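PDB 3TW5: transglutaminase elicitor from Phytophthora sojae, which probably catalyses transglutaminase cross-linking between protein glutamine and lysine side chains and acts as a pathogen-associated elicitor of plant immunity. Local coordinates for residues S218-D223 and D331-P336; Q233-F238 and S275-I280; T300-Y305 and D326-D331. The protein carries 1 engineered substitution. All blocks are in the same frame, centred on the assembly; numbering follows the deposited sequence.

Contact 1: S218-D223 and D331-P336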
# COMPACT_ATOMS: atom_id res chain seq x y z
N SER A 218 9.51 -0.71 -12.21
CA SER A 218 8.91 -1.38 -11.06
C SER A 218 8.21 -0.37 -10.13
O SER A 218 8.20 0.83 -10.41
CB SER A 218 9.99 -2.17 -10.30
OG SER A 218 9.46 -2.84 -9.17
N THR A 219 7.62 -0.86 -9.05
CA THR A 219 6.99 0.00 -8.04
C THR A 219 7.07 -0.59 -6.62
O THR A 219 7.61 -1.69 -6.43
CB THR A 219 5.53 0.38 -8.42
OG1 THR A 219 5.03 1.37 -7.52
CG2 THR A 219 4.62 -0.84 -8.41
N PHE A 220 6.53 0.13 -5.64
CA PHE A 220 6.59 -0.29 -4.24
C PHE A 220 5.33 0.09 -3.45
O PHE A 220 4.39 0.65 -4.00
CB PHE A 220 7.84 0.27 -3.55
CG PHE A 220 8.00 1.77 -3.67
CD1 PHE A 220 7.33 2.63 -2.82
CD2 PHE A 220 8.84 2.31 -4.64
CE1 PHE A 220 7.48 4.01 -2.93
CE2 PHE A 220 9.00 3.68 -4.76
CZ PHE A 220 8.32 4.54 -3.91
N VAL A 221 5.34 -0.24 -2.16
CA VAL A 221 4.26 0.10 -1.24
C VAL A 221 4.78 1.11 -0.21
O VAL A 221 5.88 0.95 0.31
CB VAL A 221 3.72 -1.16 -0.50
CG1 VAL A 221 2.55 -0.81 0.38
CG2 VAL A 221 3.32 -2.23 -1.50
N ALA A 222 3.98 2.14 0.06
CA ALA A 222 4.38 3.21 0.96
C ALA A 222 3.36 3.48 2.06
O ALA A 222 2.16 3.31 1.85
CB ALA A 222 4.64 4.48 0.17
N ASP A 223 3.85 3.88 3.23
CA ASP A 223 2.99 4.43 4.28
C ASP A 223 2.93 5.93 4.09
O ASP A 223 3.92 6.62 4.26
CB ASP A 223 3.52 4.09 5.68
CG ASP A 223 2.65 4.66 6.80
OD1 ASP A 223 1.51 5.12 6.53
OD2 ASP A 223 3.10 4.64 7.97
N ASP A 331 6.77 6.86 6.02
CA ASP A 331 7.53 6.21 7.09
C ASP A 331 8.45 5.11 6.55
O ASP A 331 9.59 4.98 7.01
CB ASP A 331 6.60 5.64 8.17
CG ASP A 331 6.19 6.68 9.20
OD1 ASP A 331 7.03 7.54 9.57
OD2 ASP A 331 5.03 6.63 9.67
N PHE A 332 7.96 4.34 5.59
CA PHE A 332 8.72 3.24 5.00
C PHE A 332 8.31 2.92 3.56
O PHE A 332 7.23 3.30 3.12
CB PHE A 332 8.61 1.98 5.87
CG PHE A 332 7.20 1.64 6.29
CD1 PHE A 332 6.32 1.04 5.39
CD2 PHE A 332 6.77 1.90 7.58
CE1 PHE A 332 5.01 0.72 5.78
CE2 PHE A 332 5.47 1.58 7.98
CZ PHE A 332 4.59 0.99 7.07
N LEU A 333 9.20 2.24 2.85
CA LEU A 333 8.96 1.77 1.49
C LEU A 333 9.28 0.28 1.44
O LEU A 333 10.32 -0.16 1.93
CB LEU A 333 9.87 2.50 0.49
CG LEU A 333 9.53 3.85 -0.14
CD1 LEU A 333 9.22 4.94 0.86
CD2 LEU A 333 10.68 4.28 -1.05
N TRP A 334 8.39 -0.51 0.85
CA TRP A 334 8.66 -1.94 0.67
C TRP A 334 8.13 -2.51 -0.64
O TRP A 334 7.12 -2.04 -1.17
CB TRP A 334 8.18 -2.76 1.87
CG TRP A 334 6.71 -2.69 2.16
CD1 TRP A 334 6.06 -1.72 2.86
CD2 TRP A 334 5.72 -3.65 1.78
NE1 TRP A 334 4.72 -2.01 2.94
CE2 TRP A 334 4.48 -3.19 2.29
CE3 TRP A 334 5.75 -4.85 1.06
CZ2 TRP A 334 3.28 -3.88 2.09
CZ3 TRP A 334 4.55 -5.55 0.87
CH2 TRP A 334 3.34 -5.06 1.39
N LEU A 335 8.82 -3.53 -1.14
CA LEU A 335 8.42 -4.23 -2.36
C LEU A 335 8.16 -5.70 -2.06
O LEU A 335 8.93 -6.33 -1.34
CB LEU A 335 9.50 -4.14 -3.44
CG LEU A 335 10.12 -2.79 -3.82
CD1 LEU A 335 11.31 -2.47 -2.93
CD2 LEU A 335 10.55 -2.83 -5.28
N PRO A 336 7.07 -6.26 -2.62
CA PRO A 336 6.89 -7.70 -2.57
C PRO A 336 7.79 -8.39 -3.61
O PRO A 336 7.73 -8.04 -4.79
CB PRO A 336 5.41 -7.89 -2.91
CG PRO A 336 5.05 -6.70 -3.72
CD PRO A 336 5.90 -5.57 -3.22
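Val221 lays its CB over one face of the Trp334 indole, 3.7 Å from the centroid of the five-membered ring and 20° off the ring normal, a CH-pi contact within an antiparallel strand pair of the protein's large curled sheet. Two other rings receive aliphatic carbons over a face in the same way: Leu333 CD2 lies 3.9 Å from the centroid of the Phe220 ring, and Asp223 CB lies 3.8 Å from that of Phe332. The indole is brought there by chi1 of 61°, which places Trp334 CG between the backbone N and carbonyl carbon, so that the ring runs alongside Val221, whose CG1 rests beside CE2 and CZ2. Phe174 meets the indole as well, and Asn232 OD1 takes the NE1 hydrogen bond, which helps to hold the ring's rotation.

The register follows from the backbone. Val221 and Trp334 form a hydrogen-bonded pair, with Val221 N to Trp334 O at 2.7 Å and Trp334 N to Val221 O at 3.0 Å. Beyond the non-hydrogen-bonded pair Ala222 and Leu333 the pairing continues through two weak bonds, Asp223 N to Phe332 O and Asp331 N to Asp223 O, each 3.4 Å long. Val221 and Trp334 point to the face lined by helix 128-137, whereas Phe220 packs on helix 202-215.

At this end the carboxylates of Asp223 and Asp331 lie side by side, their planes 58° apart. Asp223 OD1 is held by Thr225 OG1 and Trp231 N, while Asp223 OD2 comes within 3.3 Å of Asp331 OD2, an approach of two acceptors.

Contact 2: Q233-F238 and S275-I280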
# COMPACT_ATOMS: atom_id res chain seq x y z
N GLN A 233 -0.36 1.80 0.71
CA GLN A 233 -0.89 2.11 -0.62
C GLN A 233 0.13 1.70 -1.67
O GLN A 233 1.33 1.94 -1.49
CB GLN A 233 -1.19 3.61 -0.76
CG GLN A 233 -1.80 4.31 0.46
CD GLN A 233 -3.26 3.97 0.69
OE1 GLN A 233 -4.00 3.68 -0.24
NE2 GLN A 233 -3.68 4.01 1.95
N PRO A 234 -0.32 1.08 -2.77
CA PRO A 234 0.59 0.77 -3.87
C PRO A 234 0.87 2.02 -4.70
O PRO A 234 -0.06 2.75 -5.07
CB PRO A 234 -0.17 -0.26 -4.69
CG PRO A 234 -1.60 0.05 -4.45
CD PRO A 234 -1.69 0.60 -3.05
N VAL A 235 2.15 2.28 -4.99
CA VAL A 235 2.54 3.48 -5.73
C VAL A 235 2.34 3.30 -7.24
O VAL A 235 2.63 2.24 -7.79
CB VAL A 235 4.01 3.89 -5.40
CG1 VAL A 235 4.49 5.02 -6.31
CG2 VAL A 235 4.11 4.32 -3.94
N ARG A 236 1.81 4.33 -7.88
CA ARG A 236 1.62 4.34 -9.33
C ARG A 236 2.73 5.11 -10.04
O ARG A 236 3.15 4.72 -11.13
CB ARG A 236 0.26 4.93 -9.70
CG ARG A 236 -0.10 4.77 -11.17
CD ARG A 236 -1.37 5.50 -11.51
NE ARG A 236 -1.70 5.40 -12.93
CZ ARG A 236 -2.81 5.88 -13.48
NH1 ARG A 236 -3.73 6.49 -12.73
NH2 ARG A 236 -3.02 5.74 -14.78
N GLY A 237 3.21 6.19 -9.42
CA GLY A 237 4.22 7.02 -10.06
C GLY A 237 4.91 8.05 -9.19
O GLY A 237 4.46 8.36 -8.09
N PHE A 238 6.01 8.58 -9.72
CA PHE A 238 6.82 9.58 -9.05
C PHE A 238 7.28 10.61 -10.08
O PHE A 238 7.87 10.25 -11.10
CB PHE A 238 8.02 8.91 -8.38
CG PHE A 238 9.08 9.86 -7.89
CD1 PHE A 238 8.93 10.54 -6.69
CD2 PHE A 238 10.24 10.06 -8.63
CE1 PHE A 238 9.91 11.41 -6.23
CE2 PHE A 238 11.24 10.93 -8.18
CZ PHE A 238 11.07 11.61 -6.98
N SER A 275 8.78 17.30 -5.41
CA SER A 275 8.36 16.12 -6.17
C SER A 275 7.03 15.59 -5.65
O SER A 275 6.65 15.87 -4.51
CB SER A 275 9.42 15.03 -6.12
OG SER A 275 9.70 14.65 -4.78
N ARG A 276 6.34 14.83 -6.49
CA ARG A 276 5.04 14.27 -6.12
C ARG A 276 5.03 12.75 -6.26
O ARG A 276 5.42 12.20 -7.30
CB ARG A 276 3.92 14.91 -6.93
CG ARG A 276 2.65 14.08 -7.07
CD ARG A 276 1.54 14.86 -7.73
NE ARG A 276 0.71 15.53 -6.73
CZ ARG A 276 -0.54 15.19 -6.44
NH1 ARG A 276 -1.13 14.19 -7.09
NH2 ARG A 276 -1.20 15.86 -5.51
N LEU A 277 4.59 12.09 -5.20
CA LEU A 277 4.35 10.65 -5.21
C LEU A 277 2.88 10.41 -5.50
O LEU A 277 2.02 11.11 -4.97
CB LEU A 277 4.76 10.04 -3.87
CG LEU A 277 4.92 8.52 -3.77
CD1 LEU A 277 6.06 8.03 -4.65
CD2 LEU A 277 5.14 8.11 -2.33
N SER A 278 2.59 9.42 -6.34
CA SER A 278 1.21 9.11 -6.72
C SER A 278 0.86 7.67 -6.38
O SER A 278 1.55 6.74 -6.81
CB SER A 278 0.99 9.38 -8.20
OG SER A 278 1.44 10.68 -8.55
N TRP A 279 -0.21 7.49 -5.62
CA TRP A 279 -0.63 6.16 -5.20
C TRP A 279 -2.12 5.92 -5.40
O TRP A 279 -2.89 6.87 -5.60
CB TRP A 279 -0.26 5.91 -3.74
CG TRP A 279 -0.91 6.83 -2.78
CD1 TRP A 279 -2.14 6.69 -2.21
CD2 TRP A 279 -0.36 8.05 -2.24
NE1 TRP A 279 -2.40 7.74 -1.36
CE2 TRP A 279 -1.32 8.58 -1.36
CE3 TRP A 279 0.85 8.73 -2.43
CZ2 TRP A 279 -1.11 9.78 -0.66
CZ3 TRP A 279 1.06 9.91 -1.73
CH2 TRP A 279 0.08 10.43 -0.86
N ILE A 280 -2.51 4.65 -5.34
CA ILE A 280 -3.90 4.23 -5.52
C ILE A 280 -4.59 4.16 -4.16
O ILE A 280 -3.99 3.70 -3.19
CB ILE A 280 -3.96 2.85 -6.20
CG1 ILE A 280 -2.98 2.76 -7.38
CG2 ILE A 280 -5.38 2.52 -6.62
CD1 ILE A 280 -3.20 3.79 -8.50
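Val235 and Leu277 meet on the buried, tightly packed face of the strand pair, where Val235 CG1 reaches Leu277 CD1 at 3.8 Å and the two side chains cross at about a right angle. Helix 202-215 covers this face, with Leu213 against Val235 and Phe205 against Leu277. Further along, Phe238 has CG anti to its backbone N (chi1 168°), which swings the ring toward Ser275 and leaves CE1 3.6 Å from Ser275 OG, a hydroxyl hydrogen-bonded to Tyr306 OH.

Between these two places the register slips by one residue. Arg236 N and Gly237 N both donate to Ser278 O, at 2.6 and 3.1 Å, so Arg236 and Gly237 together face Ser278: a classic beta bulge in an antiparallel sheet. Ser278 N returns a bond to Gly237 O at 2.8 Å, and before the bulge Ile280 N binds Pro234 O at 3.1 Å.

Looser packing marks the partly exposed residues, Arg236, Ser278 and Arg276; Ile280 beside them is buried. The Arg236 chain runs extended, touching Ile280 CD1 with its CB at 3.8 Å and with CD, before leading away from strand 269-280 to Thr299 OG1, which NH1 binds. Arg276 starts away from strand 232-246, and its side chain makes a cation-pi contact with Tyr303.

Contact 3: T300-Y305 and D326-D331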
# COMPACT_ATOMS: atom_id res chain seq x y z
N THR A 300 -4.40 9.23 -6.27
CA THR A 300 -4.17 10.46 -5.51
C THR A 300 -2.67 10.67 -5.32
O THR A 300 -1.86 9.89 -5.83
CB THR A 300 -4.94 10.46 -4.16
OG1 THR A 300 -4.70 11.69 -3.47
CG2 THR A 300 -4.51 9.29 -3.29
N GLY A 301 -2.28 11.72 -4.60
CA GLY A 301 -0.87 11.99 -4.39
C GLY A 301 -0.57 13.08 -3.37
O GLY A 301 -1.47 13.63 -2.75
N GLN A 302 0.72 13.36 -3.20
CA GLN A 302 1.18 14.38 -2.27
C GLN A 302 2.51 14.97 -2.72
O GLN A 302 3.36 14.25 -3.26
CB GLN A 302 1.32 13.79 -0.87
CG GLN A 302 1.50 14.83 0.23
CD GLN A 302 1.19 14.28 1.60
OE1 GLN A 302 1.87 13.38 2.10
NE2 GLN A 302 0.14 14.81 2.22
N TYR A 303 2.67 16.27 -2.51
CA TYR A 303 3.95 16.92 -2.79
C TYR A 303 4.89 16.75 -1.61
O TYR A 303 4.46 16.68 -0.45
CB TYR A 303 3.75 18.40 -3.11
CG TYR A 303 3.11 18.66 -4.45
CD1 TYR A 303 3.83 18.53 -5.64
CD2 TYR A 303 1.77 19.04 -4.54
CE1 TYR A 303 3.24 18.77 -6.87
CE2 TYR A 303 1.16 19.28 -5.76
CZ TYR A 303 1.90 19.14 -6.93
OH TYR A 303 1.29 19.38 -8.14
N TYR A 304 6.18 16.67 -1.91
CA TYR A 304 7.22 16.60 -0.90
C TYR A 304 8.33 17.58 -1.24
O TYR A 304 8.73 17.70 -2.40
CB TYR A 304 7.77 15.18 -0.77
CG TYR A 304 6.72 14.17 -0.37
CD1 TYR A 304 6.20 14.15 0.93
CD2 TYR A 304 6.23 13.24 -1.29
CE1 TYR A 304 5.23 13.23 1.30
CE2 TYR A 304 5.26 12.31 -0.92
CZ TYR A 304 4.76 12.31 0.37
OH TYR A 304 3.80 11.40 0.74
N TYR A 305 8.81 18.27 -0.22
CA TYR A 305 9.80 19.32 -0.39
C TYR A 305 11.02 18.97 0.45
O TYR A 305 10.90 18.71 1.65
CB TYR A 305 9.21 20.68 0.05
CG TYR A 305 7.79 20.90 -0.42
CD1 TYR A 305 7.53 21.51 -1.65
CD2 TYR A 305 6.71 20.49 0.35
CE1 TYR A 305 6.22 21.71 -2.09
CE2 TYR A 305 5.40 20.67 -0.07
CZ TYR A 305 5.16 21.29 -1.30
OH TYR A 305 3.86 21.48 -1.72
N ASP A 326 8.46 17.82 6.88
CA ASP A 326 9.21 17.43 8.07
C ASP A 326 8.42 16.41 8.90
O ASP A 326 9.00 15.45 9.43
CB ASP A 326 9.53 18.67 8.90
CG ASP A 326 10.54 18.40 10.01
OD1 ASP A 326 11.66 17.92 9.70
OD2 ASP A 326 10.22 18.68 11.18
N ASP A 327 7.11 16.63 9.02
CA ASP A 327 6.22 15.72 9.75
C ASP A 327 5.44 14.83 8.79
O ASP A 327 5.03 13.72 9.15
CB ASP A 327 5.24 16.51 10.63
CG ASP A 327 5.93 17.28 11.74
OD1 ASP A 327 7.04 16.89 12.16
OD2 ASP A 327 5.35 18.29 12.20
N ASP A 328 5.24 15.32 7.57
CA ASP A 328 4.37 14.66 6.59
C ASP A 328 5.15 14.03 5.44
O ASP A 328 5.18 14.55 4.32
CB ASP A 328 3.33 15.66 6.07
CG ASP A 328 2.24 14.99 5.24
OD1 ASP A 328 2.05 13.76 5.36
OD2 ASP A 328 1.58 15.71 4.47
N HIS A 329 5.78 12.89 5.73
CA HIS A 329 6.54 12.13 4.74
C HIS A 329 6.44 10.63 5.02
O HIS A 329 6.26 10.24 6.18
CB HIS A 329 8.01 12.59 4.72
CG HIS A 329 8.76 12.30 5.98
ND1 HIS A 329 9.48 11.14 6.16
CD2 HIS A 329 8.92 13.02 7.12
CE1 HIS A 329 10.04 11.15 7.36
NE2 HIS A 329 9.72 12.28 7.96
N PRO A 330 6.54 9.79 3.98
CA PRO A 330 6.39 8.34 4.13
C PRO A 330 7.32 7.74 5.19
O PRO A 330 8.50 8.07 5.23
CB PRO A 330 6.75 7.80 2.75
CG PRO A 330 6.42 8.90 1.83
CD PRO A 330 6.78 10.15 2.57
N ASP A 331 6.77 6.86 6.02
CA ASP A 331 7.53 6.21 7.09
C ASP A 331 8.45 5.11 6.55
O ASP A 331 9.59 4.98 7.01
CB ASP A 331 6.60 5.64 8.17
CG ASP A 331 6.19 6.68 9.20
OD1 ASP A 331 7.03 7.54 9.57
OD2 ASP A 331 5.03 6.63 9.67
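Tyr304 and Pro330 approach from opposite directions, joining strand 299-310 of the antiparallel sheet to the irregular loop between strands 316-321 and 333-336. The junction is small, burying 191 Å² in all, and is made by side chains and loop backbone with no strand pairing.

From CB, the Tyr304 side chain sets out with CG anti to the carbonyl carbon (chi1 -60°), which carries one flank of the ring to the loop. CD1 is the first ring atom to meet it, 3.6 Å from Asp328 O. The next atom, CE1, is closer to the same oxygen, at 3.3 Å; Asp328 O lies at the ring edge, near its plane. CE1 also reaches Pro330 CD at 3.7 Å, and CZ rests against that same methylene. At the tip, OH has both Pro330 CD and CG beside it, the latter at 3.8 Å. The proline sits oblique to the ring. Phe205 of helix 202-215 meets the tyrosine edge-to-face, tying the strand to that helix too.

His329 stacks on Trp321 at the end of strand 316-321, and its ND1 makes a weak bond to Pro330 O.

Two residues before Tyr304, Gln302 reaches toward the loop with an extended chain and meets the carboxylate of Asp328 coming the other way. The amide and carboxylate planes stand 88° apart. OD2 stands well out of the amide plane, so although Gln302 NE2 is 2.8 Å from Asp328 OD2, the angle is too poor for a hydrogen bond; Gln302 OE1 and Asp328 OD1, 3.3 Å apart, are two acceptors.

How the contacts relate
From the N terminus, 218-223 comes first and pairs with 331-336 after 107 intervening residues, so contact 1 closes the longest of the three loops. Within that span contact 2 closes between 233-238 and 275-280, and then contact 3 between 300-305 and 326-331; these two follow in series, and no pair crosses. Contact 3 runs straight into contact 1, for both include Asp331. The contacts also adjoin across neighbouring strands of the sheet: Phe220 O and Val235 N lie 2.9 Å apart between contacts 1 and 2, and Ser275 O and Tyr304 N 2.8 Å apart between contacts 2 and 3. Together they link strands 333-336, 221-223, 232-246, 269-280 and 299-310.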